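Local structure of iron-regulated transcriptional activator AFT2 (Saccharomyces cerevisiae, 4LMG) at residues 6-12 against 90-94; 44-50 against 75-81; 112-116 against 131-135. The protein activates genes of the yeast iron regulon when iron is scarce, recognising a CACCC-containing element in their promoters through the zinc-bearing WRKY-GCM1 domain described here. One frame throughout, in Å; residues are numbered along the deposited sequence.

In the fold
Interactions 1 and 2 belong to one antiparallel sheet of the WRKY-GCM1 domain, with their centres about 10 Å apart. Strand 7-8 edges it, followed across by 87-93, 76-82, 45-50 and 36-42. Because strands 87-93 and 76-82 are neighbours, the two contacts touch directly, Met93 N lying 2.7 Å from Arg76 O. Along the chain, 6-12 and 90-94 bracket the whole of interaction 2. Interaction 3 comes later, on the opposite side of the chain's centre, its nearest atoms about 11 Å from interaction 2; it joins helices 110-121 and 125-139, packed on helix 21-29 through Phe115. The sheet carries residues that bind DNA, and Cys50, ending strand 45-50, is one of four zinc ligands.

Interaction 1. Residues 6-12 against 90-94; sequences LIHLDPV and VVVMN. With nucleotides of chain H.
The edge of the WRKY-GCM1 sheet is closed here by an antiparallel pairing, the short strand 7-8 running against the end of strand 87-93. Ile7 and Val92 form a hydrogen-bonded pair, Ile7 N giving to Val92 O at 2.9 Å and Val92 N returning to Ile7 O at 2.7 Å. A further backbone bond, from Leu9 N to Val90 O at 2.8 Å, carries the ladder on, and beyond it a water takes over: it accepts from Val90 N and donates to Leu9 O, bridging the strands where they part.

One face of the sheet carries Ile7 and Val92, and Leu9 leans in beside them, its CD1 resting 3.5 Å from Val92 CG2 while CD2 turns to Val90 CG1. Val12, after the turn through the cis peptide before Pro11, comes back to touch Val90 CG2. Val90 also packs on Ile77 and Ala79 of strand 76-82, which ties this edge to the middle of the sheet.

On the other face, Val91 divides its two methyls. CG1, anti to the backbone N (chi1 -175°), presses on Leu6 CD1; CG2 sits over one face of the His8 imidazole, 3.7 Å from the ring centroid, in a CH-pi contact displaced toward the rim at CD2.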
loop_
_atom_site.group_PDB
_atom_site.type_symbol
_atom_site.label_atom_id
_atom_site.label_comp_id
_atom_site.label_asym_id
_atom_site.label_seq_id
_atom_site.Cartn_x
_atom_site.Cartn_y
_atom_site.Cartn_z
ATOM N N LEU A 6 -4.578 -27.948 3.639
ATOM C CA LEU A 6 -3.460 -27.758 2.722
ATOM C C LEU A 6 -3.714 -28.490 1.412
ATOM O O LEU A 6 -3.485 -29.695 1.312
ATOM C CB LEU A 6 -2.165 -28.262 3.355
ATOM C CG LEU A 6 -0.862 -27.809 2.698
ATOM C CD1 LEU A 6 -0.681 -26.309 2.874
ATOM C CD2 LEU A 6 0.323 -28.560 3.283
ATOM N N ILE A 7 -4.182 -27.759 0.406
ATOM C CA ILE A 7 -4.559 -28.364 -0.867
ATOM C C ILE A 7 -3.762 -27.798 -2.037
ATOM O O ILE A 7 -3.848 -26.609 -2.341
ATOM C CB ILE A 7 -6.057 -28.170 -1.152
ATOM C CG1 ILE A 7 -6.893 -28.667 0.030
ATOM C CG2 ILE A 7 -6.450 -28.880 -2.437
ATOM C CD1 ILE A 7 -8.369 -28.393 -0.109
ATOM N N HIS A 8 -2.988 -28.655 -2.694
ATOM C CA HIS A 8 -2.225 -28.246 -3.868
ATOM C C HIS A 8 -3.100 -28.267 -5.113
ATOM O O HIS A 8 -3.845 -29.219 -5.339
ATOM C CB HIS A 8 -1.007 -29.148 -4.068
ATOM C CG HIS A 8 0.065 -28.950 -3.042
ATOM N ND1 HIS A 8 -0.056 -29.400 -1.744
ATOM C CD2 HIS A 8 1.275 -28.349 -3.121
ATOM C CE1 HIS A 8 1.036 -29.085 -1.069
ATOM N NE2 HIS A 8 1.859 -28.445 -1.881
ATOM N N LEU A 9 -3.008 -27.213 -5.917
ATOM C CA LEU A 9 -3.792 -27.108 -7.141
ATOM C C LEU A 9 -3.035 -27.665 -8.342
ATOM O O LEU A 9 -1.842 -27.415 -8.503
ATOM C CB LEU A 9 -4.190 -25.652 -7.400
ATOM C CG LEU A 9 -5.544 -25.195 -6.855
ATOM C CD1 LEU A 9 -5.740 -25.645 -5.417
ATOM C CD2 LEU A 9 -5.687 -23.685 -6.979
ATOM N N ASP A 10 -3.741 -28.423 -9.176
ATOM C CA ASP A 10 -3.165 -28.997 -10.387
ATOM C C ASP A 10 -4.221 -29.135 -11.477
ATOM O O ASP A 10 -5.373 -29.462 -11.194
ATOM C CB ASP A 10 -2.540 -30.364 -10.094
ATOM C CG ASP A 10 -1.199 -30.254 -9.401
ATOM O OD1 ASP A 10 -0.421 -29.339 -9.747
ATOM O OD2 ASP A 10 -0.921 -31.085 -8.511
ATOM N N PRO A 11 -3.828 -28.881 -12.734
ATOM C CA PRO A 11 -2.472 -28.447 -13.080
ATOM C C PRO A 11 -2.335 -26.933 -12.975
ATOM O O PRO A 11 -3.341 -26.221 -12.987
ATOM C CB PRO A 11 -2.345 -28.875 -14.539
ATOM C CG PRO A 11 -3.731 -28.734 -15.071
ATOM C CD PRO A 11 -4.659 -29.091 -13.933
ATOM N N VAL A 12 -1.102 -26.450 -12.870
ATOM C CA VAL A 12 -0.850 -25.017 -12.798
ATOM C C VAL A 12 -0.151 -24.537 -14.065
ATOM O O VAL A 12 0.910 -25.046 -14.423
ATOM C CB VAL A 12 0.012 -24.659 -11.574
ATOM C CG1 VAL A 12 0.262 -23.161 -11.519
ATOM C CG2 VAL A 12 -0.659 -25.138 -10.298
ATOM N N VAL A 90 0.736 -23.699 -6.462
ATOM C CA VAL A 90 -0.368 -22.995 -5.832
ATOM C C VAL A 90 -1.040 -23.875 -4.790
ATOM O O VAL A 90 -1.453 -24.999 -5.082
ATOM C CB VAL A 90 -1.406 -22.533 -6.868
ATOM C CG1 VAL A 90 -2.494 -21.712 -6.197
ATOM C CG2 VAL A 90 -0.730 -21.733 -7.970
ATOM N N VAL A 91 -1.143 -23.359 -3.571
ATOM C CA VAL A 91 -1.742 -24.111 -2.480
ATOM C C VAL A 91 -2.866 -23.327 -1.814
ATOM O O VAL A 91 -2.749 -22.120 -1.591
ATOM C CB VAL A 91 -0.695 -24.478 -1.415
ATOM C CG1 VAL A 91 -1.315 -25.369 -0.349
ATOM C CG2 VAL A 91 0.499 -25.168 -2.061
ATOM N N VAL A 92 -3.956 -24.021 -1.505
ATOM C CA VAL A 92 -5.059 -23.430 -0.763
ATOM C C VAL A 92 -4.955 -23.819 0.708
ATOM O O VAL A 92 -4.773 -24.991 1.038
ATOM C CB VAL A 92 -6.422 -23.898 -1.305
ATOM C CG1 VAL A 92 -7.546 -23.359 -0.439
ATOM C CG2 VAL A 92 -6.599 -23.465 -2.753
ATOM N N MET A 93 -5.069 -22.828 1.587
ATOM C CA MET A 93 -4.985 -23.049 3.025
ATOM C C MET A 93 -6.286 -22.626 3.701
ATOM O O MET A 93 -7.046 -21.829 3.151
ATOM C CB MET A 93 -3.817 -22.255 3.608
ATOM C CG MET A 93 -2.515 -22.421 2.842
ATOM S SD MET A 93 -1.230 -21.282 3.387
ATOM C CE MET A 93 0.119 -21.762 2.310
ATOM N N ASN A 94 -6.532 -23.155 4.897
ATOM C CA ASN A 94 -7.745 -22.838 5.648
ATOM C C ASN A 94 -8.958 -22.691 4.741
ATOM O O ASN A 94 -9.492 -21.595 4.574
ATOM C CB ASN A 94 -7.554 -21.566 6.474
ATOM C CG ASN A 94 -6.625 -21.772 7.653
ATOM O OD1 ASN A 94 -5.561 -21.157 7.736
ATOM N ND2 ASN A 94 -7.025 -22.639 8.576
ATOM O "O5'" DA H 1 2.144 -19.139 4.503
ATOM C "C5'" DA H 1 0.852 -18.611 4.792
ATOM C "C4'" DA H 1 0.764 -17.142 4.413
ATOM O "O4'" DA H 1 -0.598 -16.680 4.584
ATOM C "C3'" DA H 1 1.591 -16.196 5.270
ATOM O "O3'" DA H 1 1.840 -14.989 4.560
ATOM C "C2'" DA H 1 0.666 -15.960 6.459
ATOM C "C1'" DA H 1 -0.718 -15.986 5.811
ATOM N N9 DA H 1 -1.724 -16.671 6.618
ATOM C C8 DA H 1 -1.934 -18.020 6.706
ATOM N N7 DA H 1 -2.914 -18.353 7.511
ATOM C C5 DA H 1 -3.380 -17.138 7.984
ATOM C C6 DA H 1 -4.415 -16.804 8.880
ATOM N N6 DA H 1 -5.194 -17.713 9.478
ATOM N N1 DA H 1 -4.619 -15.495 9.138
ATOM C C2 DA H 1 -3.837 -14.589 8.537
ATOM N N3 DA H 1 -2.837 -14.779 7.679
ATOM C C4 DA H 1 -2.658 -16.089 7.444
HETATM O O HOH W 1 0.681 -26.447 -7.203
#

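Interaction 2. Residues 44-50 against 75-81; sequences SKVTFKC and FRIRAAY. With ZN (zinc ion), chain I; nucleotides of chain H.
Strands 45-50 and 76-81 pair antiparallel in the sheet of the WRKY-GCM1 domain, and five backbone bonds satisfy the donors and acceptors between them. Val46 with Ala79 and Phe48 with Ile77 are the doubly bonded pairs, Phe48 N to Ile77 O being the shortest bond at 2.7 Å; Tyr81 N to Ser44 O closes one end. At the other end a water accepts from Cys50 N and probably donates to Phe75 O. Arg76 NH1 donates to Phe75 O at 2.8 Å, near the guanidinium plane but from above the carbonyl plane, and also to Cys73 O.

The face bearing Lys45, Thr47 and Arg78 meets DNA chain H. A bend at chi3 (64°) lets Lys45 NZ donate a hydrogen bond to N7 of DA2 at 2.7 Å, and Thr47 OG1 donates to OP1 of the same nucleotide. Arg76 lays its guanidinium between DA1 and the Lys49 side chain, whose CD sits over the group's centre.

On the opposite face Phe48 and Ile77 pack against helix 21-29. Cys50 SG binds zinc at 2.3 Å, with Cys73, His97 and His99 completing the site. One strand pair therefore joins a base-reading lysine and a phosphate-binding threonine to a metal ligand, and the gathered lysines and arginines probably attract the DNA backbone electrostatically.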
loop_
_atom_site.group_PDB
_atom_site.type_symbol
_atom_site.label_atom_id
_atom_site.label_comp_id
_atom_site.label_asym_id
_atom_site.label_seq_id
_atom_site.Cartn_x
_atom_site.Cartn_y
_atom_site.Cartn_z
ATOM N N SER A 44 8.563 -13.656 -6.425
ATOM C CA SER A 44 8.509 -15.113 -6.380
ATOM C C SER A 44 7.455 -15.663 -5.423
ATOM O O SER A 44 7.523 -16.826 -5.028
ATOM C CB SER A 44 9.882 -15.685 -6.017
ATOM O OG SER A 44 10.859 -15.298 -6.965
ATOM N N LYS A 45 6.482 -14.835 -5.054
ATOM C CA LYS A 45 5.414 -15.276 -4.161
ATOM C C LYS A 45 4.241 -14.304 -4.131
ATOM O O LYS A 45 4.427 -13.090 -4.033
ATOM C CB LYS A 45 5.942 -15.474 -2.739
ATOM C CG LYS A 45 4.854 -15.790 -1.726
ATOM C CD LYS A 45 5.399 -15.807 -0.310
ATOM C CE LYS A 45 5.913 -14.438 0.109
ATOM N NZ LYS A 45 6.508 -14.482 1.473
ATOM N N VAL A 46 3.033 -14.849 -4.213
ATOM C CA VAL A 46 1.822 -14.049 -4.080
ATOM C C VAL A 46 0.860 -14.727 -3.115
ATOM O O VAL A 46 0.570 -15.916 -3.245
ATOM C CB VAL A 46 1.114 -13.851 -5.427
ATOM C CG1 VAL A 46 -0.012 -12.835 -5.281
ATOM C CG2 VAL A 46 2.107 -13.406 -6.483
ATOM N N THR A 47 0.380 -13.967 -2.139
ATOM C CA THR A 47 -0.590 -14.482 -1.183
ATOM C C THR A 47 -1.942 -13.820 -1.411
ATOM O O THR A 47 -2.041 -12.598 -1.480
ATOM C CB THR A 47 -0.144 -14.237 0.266
ATOM O OG1 THR A 47 1.085 -14.929 0.510
ATOM C CG2 THR A 47 -1.200 -14.738 1.237
ATOM N N PHE A 48 -2.977 -14.642 -1.536
ATOM C CA PHE A 48 -4.319 -14.155 -1.805
ATOM C C PHE A 48 -5.236 -14.429 -0.622
ATOM O O PHE A 48 -4.999 -15.351 0.158
ATOM C CB PHE A 48 -4.890 -14.835 -3.050
ATOM C CG PHE A 48 -4.056 -14.649 -4.285
ATOM C CD1 PHE A 48 -2.995 -15.496 -4.556
ATOM C CD2 PHE A 48 -4.343 -13.635 -5.182
ATOM C CE1 PHE A 48 -2.234 -15.331 -5.695
ATOM C CE2 PHE A 48 -3.585 -13.464 -6.321
ATOM C CZ PHE A 48 -2.529 -14.315 -6.579
ATOM N N LYS A 49 -6.283 -13.622 -0.498
ATOM C CA LYS A 49 -7.320 -13.864 0.497
ATOM C C LYS A 49 -8.650 -13.293 0.020
ATOM O O LYS A 49 -8.723 -12.672 -1.041
ATOM C CB LYS A 49 -6.933 -13.258 1.845
ATOM C CG LYS A 49 -6.767 -11.748 1.825
ATOM C CD LYS A 49 -6.357 -11.241 3.192
ATOM C CE LYS A 49 -6.115 -9.742 3.182
ATOM N NZ LYS A 49 -5.519 -9.292 4.470
ATOM N N CYS A 50 -9.703 -13.508 0.801
ATOM C CA CYS A 50 -11.012 -12.966 0.459
ATOM C C CYS A 50 -11.029 -11.462 0.661
ATOM O O CYS A 50 -10.536 -10.961 1.671
ATOM C CB CYS A 50 -12.113 -13.610 1.304
ATOM S SG CYS A 50 -12.526 -15.306 0.841
ATOM N N PHE A 75 -9.371 -18.012 5.119
ATOM C CA PHE A 75 -9.067 -18.546 3.793
ATOM C C PHE A 75 -7.826 -17.889 3.194
ATOM O O PHE A 75 -7.693 -16.664 3.209
ATOM C CB PHE A 75 -10.265 -18.352 2.862
ATOM C CG PHE A 75 -10.056 -18.891 1.473
ATOM C CD1 PHE A 75 -9.670 -18.054 0.439
ATOM C CD2 PHE A 75 -10.265 -20.234 1.196
ATOM C CE1 PHE A 75 -9.488 -18.547 -0.845
ATOM C CE2 PHE A 75 -10.084 -20.732 -0.081
ATOM C CZ PHE A 75 -9.695 -19.888 -1.103
ATOM N N ARG A 76 -6.917 -18.708 2.670
ATOM C CA ARG A 76 -5.686 -18.200 2.074
ATOM C C ARG A 76 -5.252 -19.015 0.862
ATOM O O ARG A 76 -5.327 -20.242 0.865
ATOM C CB ARG A 76 -4.550 -18.182 3.101
ATOM C CG ARG A 76 -4.664 -17.104 4.165
ATOM C CD ARG A 76 -4.731 -15.719 3.547
ATOM N NE ARG A 76 -4.670 -14.666 4.558
ATOM C CZ ARG A 76 -5.690 -14.318 5.337
ATOM N NH1 ARG A 76 -6.857 -14.941 5.229
ATOM N NH2 ARG A 76 -5.544 -13.346 6.227
ATOM N N ILE A 77 -4.798 -18.322 -0.174
ATOM C CA ILE A 77 -4.168 -18.979 -1.310
ATOM C C ILE A 77 -2.739 -18.470 -1.440
ATOM O O ILE A 77 -2.496 -17.262 -1.413
ATOM C CB ILE A 77 -4.924 -18.715 -2.619
ATOM C CG1 ILE A 77 -6.371 -19.200 -2.510
ATOM C CG2 ILE A 77 -4.226 -19.400 -3.782
ATOM C CD1 ILE A 77 -7.157 -19.041 -3.787
ATOM N N ARG A 78 -1.793 -19.391 -1.570
ATOM C CA ARG A 78 -0.391 -19.014 -1.674
ATOM C C ARG A 78 0.244 -19.595 -2.930
ATOM O O ARG A 78 0.309 -20.809 -3.100
ATOM C CB ARG A 78 0.375 -19.463 -0.428
ATOM C CG ARG A 78 1.803 -18.946 -0.344
ATOM C CD ARG A 78 2.333 -19.069 1.075
ATOM N NE ARG A 78 3.735 -18.680 1.179
ATOM C CZ ARG A 78 4.751 -19.537 1.142
ATOM N NH1 ARG A 78 4.518 -20.836 1.004
ATOM N NH2 ARG A 78 5.998 -19.097 1.244
ATOM N N ALA A 79 0.685 -18.716 -3.822
ATOM C CA ALA A 79 1.412 -19.133 -5.009
ATOM C C ALA A 79 2.886 -18.815 -4.815
ATOM O O ALA A 79 3.246 -17.676 -4.521
ATOM C CB ALA A 79 0.872 -18.429 -6.240
ATOM N N ALA A 80 3.734 -19.824 -4.972
ATOM C CA ALA A 80 5.164 -19.660 -4.738
ATOM C C ALA A 80 5.999 -20.208 -5.892
ATOM O O ALA A 80 5.734 -21.291 -6.405
ATOM C CB ALA A 80 5.564 -20.329 -3.428
ATOM N N TYR A 81 7.016 -19.452 -6.290
ATOM C CA TYR A 81 7.887 -19.874 -7.375
ATOM C C TYR A 81 9.054 -20.714 -6.870
ATOM O O TYR A 81 9.857 -20.259 -6.055
ATOM C CB TYR A 81 8.410 -18.663 -8.146
ATOM C CG TYR A 81 9.232 -19.030 -9.359
ATOM C CD1 TYR A 81 10.612 -18.868 -9.364
ATOM C CD2 TYR A 81 8.628 -19.546 -10.497
ATOM C CE1 TYR A 81 11.365 -19.202 -10.471
ATOM C CE2 TYR A 81 9.373 -19.885 -11.607
ATOM C CZ TYR A 81 10.739 -19.711 -11.591
ATOM O OH TYR A 81 11.479 -20.051 -12.700
HETATM ZN ZN ZN I . -13.456 -16.066 2.780
ATOM O "O5'" DA H 1 2.144 -19.139 4.503
ATOM C "C5'" DA H 1 0.852 -18.611 4.792
ATOM C "C4'" DA H 1 0.764 -17.142 4.413
ATOM O "O4'" DA H 1 -0.598 -16.680 4.584
ATOM C "C3'" DA H 1 1.591 -16.196 5.270
ATOM O "O3'" DA H 1 1.840 -14.989 4.560
ATOM C "C2'" DA H 1 0.666 -15.960 6.459
ATOM C "C1'" DA H 1 -0.718 -15.986 5.811
ATOM N N9 DA H 1 -1.724 -16.671 6.618
ATOM C C8 DA H 1 -1.934 -18.020 6.706
ATOM N N7 DA H 1 -2.914 -18.353 7.511
ATOM C C5 DA H 1 -3.380 -17.138 7.984
ATOM C C6 DA H 1 -4.415 -16.804 8.880
ATOM N N6 DA H 1 -5.194 -17.713 9.478
ATOM N N1 DA H 1 -4.619 -15.495 9.138
ATOM C C2 DA H 1 -3.837 -14.589 8.537
ATOM N N3 DA H 1 -2.837 -14.779 7.679
ATOM C C4 DA H 1 -2.658 -16.089 7.444
ATOM P P DA H 2 3.275 -14.731 3.883
ATOM O OP1 DA H 2 3.044 -14.122 2.552
ATOM O OP2 DA H 2 4.055 -15.985 3.973
ATOM O "O5'" DA H 2 3.943 -13.618 4.830
ATOM C "C5'" DA H 2 3.722 -13.637 6.242
ATOM C "C4'" DA H 2 4.775 -12.876 7.040
ATOM O "O4'" DA H 2 6.023 -12.788 6.305
ATOM C "C3'" DA H 2 4.419 -11.448 7.440
ATOM O "O3'" DA H 2 4.918 -11.199 8.746
ATOM C "C2'" DA H 2 5.140 -10.591 6.405
ATOM C "C1'" DA H 2 6.345 -11.446 6.021
ATOM N N9 DA H 2 6.636 -11.369 4.597
ATOM C C8 DA H 2 6.424 -12.339 3.662
ATOM N N7 DA H 2 6.775 -11.989 2.448
ATOM C C5 DA H 2 7.249 -10.698 2.599
ATOM C C6 DA H 2 7.771 -9.769 1.683
ATOM N N6 DA H 2 7.901 -10.025 0.379
ATOM N N1 DA H 2 8.150 -8.568 2.162
ATOM C C2 DA H 2 8.014 -8.321 3.470
ATOM N N3 DA H 2 7.539 -9.116 4.428
ATOM C C4 DA H 2 7.169 -10.299 3.918
HETATM O O HOH W 2 -9.771 -14.834 3.272
#

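Interaction 3. Residues 112-116 against 131-135; sequences YKKFK and FDELE
Tyr112, Phe115 and Lys116 meet Phe131, Asp132 and Glu135 in the antiparallel helical hairpin of the consecutive helices 110-121 and 125-139. Long side chains span the gap, the axes of the short segments coming no closer than 12.9 Å.

Aromatic packing fills the inner side. Phe115 turns its edge onto the face of Phe131, a T-shaped pair with centroids 5.0 Å apart and planes at 73°. Tyr112 crosses Phe131 obliquely and brings OH 3.6 Å from Phe131 CD1. Tyr30 extends the cluster, meeting both Phe115 and Tyr112 edge-to-face.

Hydrogen bonding and charge occupy the other side. Tyr112 OH donates to Glu135 OE2 at 2.6 Å, from the anti side. Lys116, with bends at chi2 (66°) and chi4 (-52°), carries NZ to Glu135 OE2, a salt bridge at 2.8 Å from the syn side. Both donors are tilted out of the carboxylate plane, toward opposite faces. Lys116 NZ also forms a salt bridge with Asp132 OD1 at 2.9 Å, nearly in line with that C-O bond. The aliphatic part of Lys116 is not idle: CE packs on Phe131 CB.

Gripped by two donors from opposite faces, the Glu135 carboxylate is probably restrained from turning, and the ammonium shared between two acids probably keeps both carboxylates ionised.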
loop_
_atom_site.group_PDB
_atom_site.type_symbol
_atom_site.label_atom_id
_atom_site.label_comp_id
_atom_site.label_asym_id
_atom_site.label_seq_id
_atom_site.Cartn_x
_atom_site.Cartn_y
_atom_site.Cartn_z
ATOM N N TYR A 112 -14.964 -7.237 -10.299
ATOM C CA TYR A 112 -15.575 -8.232 -11.171
ATOM C C TYR A 112 -15.793 -7.648 -12.559
ATOM O O TYR A 112 -15.479 -8.276 -13.569
ATOM C CB TYR A 112 -16.902 -8.737 -10.607
ATOM C CG TYR A 112 -17.568 -9.750 -11.514
ATOM C CD1 TYR A 112 -17.105 -11.058 -11.580
ATOM C CD2 TYR A 112 -18.648 -9.395 -12.314
ATOM C CE1 TYR A 112 -17.702 -11.987 -12.411
ATOM C CE2 TYR A 112 -19.254 -10.318 -13.149
ATOM C CZ TYR A 112 -18.775 -11.613 -13.192
ATOM O OH TYR A 112 -19.368 -12.539 -14.018
ATOM N N LYS A 113 -16.329 -6.434 -12.604
ATOM C CA LYS A 113 -16.570 -5.763 -13.873
ATOM C C LYS A 113 -15.263 -5.570 -14.630
ATOM O O LYS A 113 -15.201 -5.781 -15.842
ATOM C CB LYS A 113 -17.277 -4.427 -13.647
ATOM C CG LYS A 113 -18.665 -4.576 -13.041
ATOM C CD LYS A 113 -19.301 -3.222 -12.764
ATOM C CE LYS A 113 -20.671 -3.381 -12.128
ATOM N NZ LYS A 113 -21.617 -4.107 -13.021
ATOM N N LYS A 114 -14.217 -5.180 -13.910
ATOM C CA LYS A 114 -12.896 -5.048 -14.509
ATOM C C LYS A 114 -12.372 -6.416 -14.936
ATOM O O LYS A 114 -11.723 -6.545 -15.974
ATOM C CB LYS A 114 -11.922 -4.383 -13.536
ATOM C CG LYS A 114 -12.169 -2.896 -13.339
ATOM C CD LYS A 114 -11.149 -2.280 -12.396
ATOM C CE LYS A 114 -11.305 -0.767 -12.339
ATOM N NZ LYS A 114 -10.356 -0.142 -11.377
ATOM N N PHE A 115 -12.655 -7.432 -14.127
ATOM C CA PHE A 115 -12.286 -8.806 -14.459
ATOM C C PHE A 115 -12.970 -9.233 -15.750
ATOM O O PHE A 115 -12.355 -9.843 -16.623
ATOM C CB PHE A 115 -12.676 -9.748 -13.319
ATOM C CG PHE A 115 -12.773 -11.194 -13.724
ATOM C CD1 PHE A 115 -11.635 -11.976 -13.841
ATOM C CD2 PHE A 115 -14.006 -11.777 -13.973
ATOM C CE1 PHE A 115 -11.723 -13.310 -14.206
ATOM C CE2 PHE A 115 -14.101 -13.108 -14.338
ATOM C CZ PHE A 115 -12.956 -13.877 -14.455
ATOM N N LYS A 116 -14.251 -8.896 -15.862
ATOM C CA LYS A 116 -15.048 -9.253 -17.026
ATOM C C LYS A 116 -14.535 -8.549 -18.278
ATOM O O LYS A 116 -14.468 -9.147 -19.353
ATOM C CB LYS A 116 -16.517 -8.898 -16.787
ATOM C CG LYS A 116 -17.475 -9.553 -17.760
ATOM C CD LYS A 116 -17.495 -11.059 -17.578
ATOM C CE LYS A 116 -18.416 -11.715 -18.591
ATOM N NZ LYS A 116 -19.768 -11.089 -18.592
ATOM N N PHE A 131 -19.106 -17.073 -17.744
ATOM C CA PHE A 131 -19.535 -16.067 -16.777
ATOM C C PHE A 131 -20.836 -15.378 -17.174
ATOM O O PHE A 131 -21.591 -14.928 -16.312
ATOM C CB PHE A 131 -18.421 -15.054 -16.510
ATOM C CG PHE A 131 -17.307 -15.607 -15.673
ATOM C CD1 PHE A 131 -17.363 -15.531 -14.291
ATOM C CD2 PHE A 131 -16.223 -16.233 -16.263
ATOM C CE1 PHE A 131 -16.349 -16.052 -13.515
ATOM C CE2 PHE A 131 -15.206 -16.755 -15.493
ATOM C CZ PHE A 131 -15.267 -16.665 -14.117
ATOM N N ASP A 132 -21.102 -15.305 -18.474
ATOM C CA ASP A 132 -22.387 -14.802 -18.947
ATOM C C ASP A 132 -23.523 -15.648 -18.381
ATOM O O ASP A 132 -24.531 -15.118 -17.916
ATOM C CB ASP A 132 -22.448 -14.797 -20.475
ATOM C CG ASP A 132 -21.792 -13.572 -21.078
ATOM O OD1 ASP A 132 -21.545 -12.603 -20.330
ATOM O OD2 ASP A 132 -21.536 -13.574 -22.300
ATOM N N GLU A 133 -23.347 -16.964 -18.421
ATOM C CA GLU A 133 -24.346 -17.892 -17.901
ATOM C C GLU A 133 -24.457 -17.802 -16.383
ATOM O O GLU A 133 -25.552 -17.881 -15.829
ATOM C CB GLU A 133 -24.018 -19.325 -18.322
ATOM C CG GLU A 133 -24.073 -19.553 -19.824
ATOM C CD GLU A 133 -23.620 -20.945 -20.219
ATOM O OE1 GLU A 133 -23.073 -21.662 -19.353
ATOM O OE2 GLU A 133 -23.812 -21.322 -21.395
ATOM N N LEU A 134 -23.319 -17.641 -15.715
ATOM C CA LEU A 134 -23.307 -17.499 -14.264
ATOM C C LEU A 134 -24.060 -16.246 -13.829
ATOM O O LEU A 134 -24.775 -16.257 -12.830
ATOM C CB LEU A 134 -21.872 -17.469 -13.734
ATOM C CG LEU A 134 -21.099 -18.785 -13.858
ATOM C CD1 LEU A 134 -19.680 -18.640 -13.332
ATOM C CD2 LEU A 134 -21.828 -19.901 -13.128
ATOM N N GLU A 135 -23.892 -15.165 -14.585
ATOM C CA GLU A 135 -24.592 -13.920 -14.303
ATOM C C GLU A 135 -26.074 -14.080 -14.617
ATOM O O GLU A 135 -26.932 -13.626 -13.862
ATOM C CB GLU A 135 -24.000 -12.773 -15.124
ATOM C CG GLU A 135 -22.539 -12.479 -14.828
ATOM C CD GLU A 135 -21.942 -11.478 -15.796
ATOM O OE1 GLU A 135 -22.700 -10.657 -16.353
ATOM O OE2 GLU A 135 -20.712 -11.515 -16.007
#